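Local coordinates for pentalenene synthase (Streptomyces chartreusis NRRL 3882, PDB 6Q4S), which probably converts farnesyl diphosphate into the bicyclic sesquiterpenol 7-epi-alpha-eudesmol in a magnesium-dependent cyclisation that begins with loss of the diphosphate, at residues D64-V67 / V68-W72. Residues are numbered along the deposited sequence; the frame is centred on the assembly and turned at random.
Sequences DDMV and VLMNW
One face of the Asn71 amide lies against Val67, one helical turn earlier. Val67 O sits almost directly above Asn71 CG at 3.1 Å, and Val67 CG1 approaches Asn71 ND2 from that same side at 3.8 Å. Asn71 OD1 is hydrogen-bonded to His26 ND1 of helix 19-32, a bond that would help to hold the rotation of this buried amide. The first torsion brings the amide there: CG lies beside the backbone N (chi1 -67°), whose own N-H bonds to Val67 O at 2.9 Å. The Trp72 indole makes no contact with residues 64-67; it meets the rings of Trp123, with planes about 20° apart, and Trp146.

On another side of the helix, Met70 runs extended beyond CG, whereas Met66 bends twice. The two side chains cross obliquely, touching where Met70 CE rests 3.8 Å from Met66 CG. Leu69 CG lies 3.4 Å from Asp65 O, the acceptor of the Leu69 N-H, and the Asp65 carboxylate forms a salt bridge with Arg192.

The backbone ladder is regular from Leu69 N to Asp65 O (2.9 Å, N-H...O 164°) onward, whereas Val68 N to Asp64 O is stretched to 3.4 Å and weak. These i to i+4 pairings are those of an alpha helix, here helix 63-79 of the all-helical class I terpene synthase fold, which ends just before the DDXXD motif beginning at Asp80.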
loop_
_atom_site.group_PDB
_atom_site.type_symbol
_atom_site.label_atom_id
_atom_site.label_comp_id
_atom_site.label_asym_id
_atom_site.label_seq_id
_atom_site.Cartn_x
_atom_site.Cartn_y
_atom_site.Cartn_z
ATOM N N ASP A 64 10.596 21.665 -13.395
ATOM C CA ASP A 64 9.343 21.094 -13.847
ATOM C C ASP A 64 8.743 20.216 -12.698
ATOM O O ASP A 64 7.540 20.072 -12.604
ATOM C CB ASP A 64 9.532 20.232 -15.083
ATOM C CG ASP A 64 9.925 21.044 -16.334
ATOM O OD1 ASP A 64 9.461 22.203 -16.525
ATOM O OD2 ASP A 64 10.680 20.462 -17.132
ATOM N N ASP A 65 9.616 19.542 -11.984
ATOM C CA ASP A 65 9.219 18.713 -10.832
ATOM C C ASP A 65 8.718 19.564 -9.664
ATOM O O ASP A 65 7.817 19.151 -8.945
ATOM C CB ASP A 65 10.380 17.869 -10.381
ATOM C CG ASP A 65 10.710 16.753 -11.364
ATOM O OD1 ASP A 65 9.861 16.390 -12.215
ATOM O OD2 ASP A 65 11.763 16.114 -11.190
ATOM N N MET A 66 9.200 20.791 -9.544
ATOM C CA MET A 66 8.655 21.701 -8.540
ATOM C C MET A 66 7.209 21.996 -8.851
ATOM O O MET A 66 6.345 22.026 -7.943
ATOM C CB MET A 66 9.473 22.998 -8.424
ATOM C CG MET A 66 8.983 23.947 -7.348
ATOM S SD MET A 66 8.804 23.275 -5.654
ATOM C CE MET A 66 10.463 22.871 -5.383
ATOM N N VAL A 67 6.888 22.136 -10.139
ATOM C CA VAL A 67 5.493 22.305 -10.526
ATOM C C VAL A 67 4.571 21.080 -10.089
ATOM O O VAL A 67 3.530 21.298 -9.532
ATOM C CB VAL A 67 5.298 22.522 -12.047
ATOM C CG1 VAL A 67 3.802 22.752 -12.314
ATOM C CG2 VAL A 67 6.069 23.779 -12.509
ATOM N N VAL A 68 5.030 19.874 -10.369
ATOM C CA VAL A 68 4.323 18.632 -10.030
ATOM C C VAL A 68 4.151 18.586 -8.500
ATOM O O VAL A 68 3.064 18.294 -8.011
ATOM C CB VAL A 68 5.141 17.438 -10.530
ATOM C CG1 VAL A 68 4.609 16.091 -9.976
ATOM C CG2 VAL A 68 5.121 17.404 -12.042
ATOM N N LEU A 69 5.204 18.937 -7.762
ATOM C CA LEU A 69 5.129 18.967 -6.290
ATOM C C LEU A 69 4.124 19.964 -5.731
ATOM O O LEU A 69 3.354 19.619 -4.829
ATOM C CB LEU A 69 6.497 19.052 -5.649
ATOM C CG LEU A 69 7.395 17.844 -5.858
ATOM C CD1 LEU A 69 8.849 18.260 -5.753
ATOM C CD2 LEU A 69 7.099 16.615 -4.968
ATOM N N MET A 70 4.061 21.172 -6.277
ATOM C CA MET A 70 3.068 22.118 -5.882
ATOM C C MET A 70 1.677 21.627 -6.237
ATOM O O MET A 70 0.719 21.816 -5.473
ATOM C CB MET A 70 3.267 23.480 -6.516
ATOM C CG MET A 70 4.622 24.109 -6.134
ATOM S SD MET A 70 4.779 25.715 -6.956
ATOM C CE MET A 70 6.241 26.247 -6.044
ATOM N N ASN A 71 1.544 21.030 -7.425
ATOM C CA ASN A 71 0.255 20.556 -7.811
ATOM C C ASN A 71 -0.246 19.480 -6.735
ATOM O O ASN A 71 -1.386 19.530 -6.248
ATOM C CB ASN A 71 0.299 19.974 -9.244
ATOM C CG ASN A 71 0.579 21.028 -10.314
ATOM O OD1 ASN A 71 0.395 22.237 -10.112
ATOM N ND2 ASN A 71 0.882 20.537 -11.507
ATOM N N TRP A 72 0.589 18.520 -6.481
ATOM C CA TRP A 72 0.336 17.519 -5.438
ATOM C C TRP A 72 -0.014 18.101 -4.071
ATOM O O TRP A 72 -1.067 17.807 -3.524
ATOM C CB TRP A 72 1.543 16.696 -5.287
ATOM C CG TRP A 72 1.428 15.605 -4.331
ATOM C CD1 TRP A 72 0.383 14.759 -4.147
ATOM C CD2 TRP A 72 2.416 15.230 -3.429
ATOM N NE1 TRP A 72 0.671 13.845 -3.167
ATOM C CE2 TRP A 72 1.914 14.126 -2.685
ATOM C CE3 TRP A 72 3.678 15.731 -3.130
ATOM C CZ2 TRP A 72 2.687 13.467 -1.741
ATOM C CZ3 TRP A 72 4.411 15.121 -2.188
ATOM C CH2 TRP A 72 3.927 13.993 -1.491
#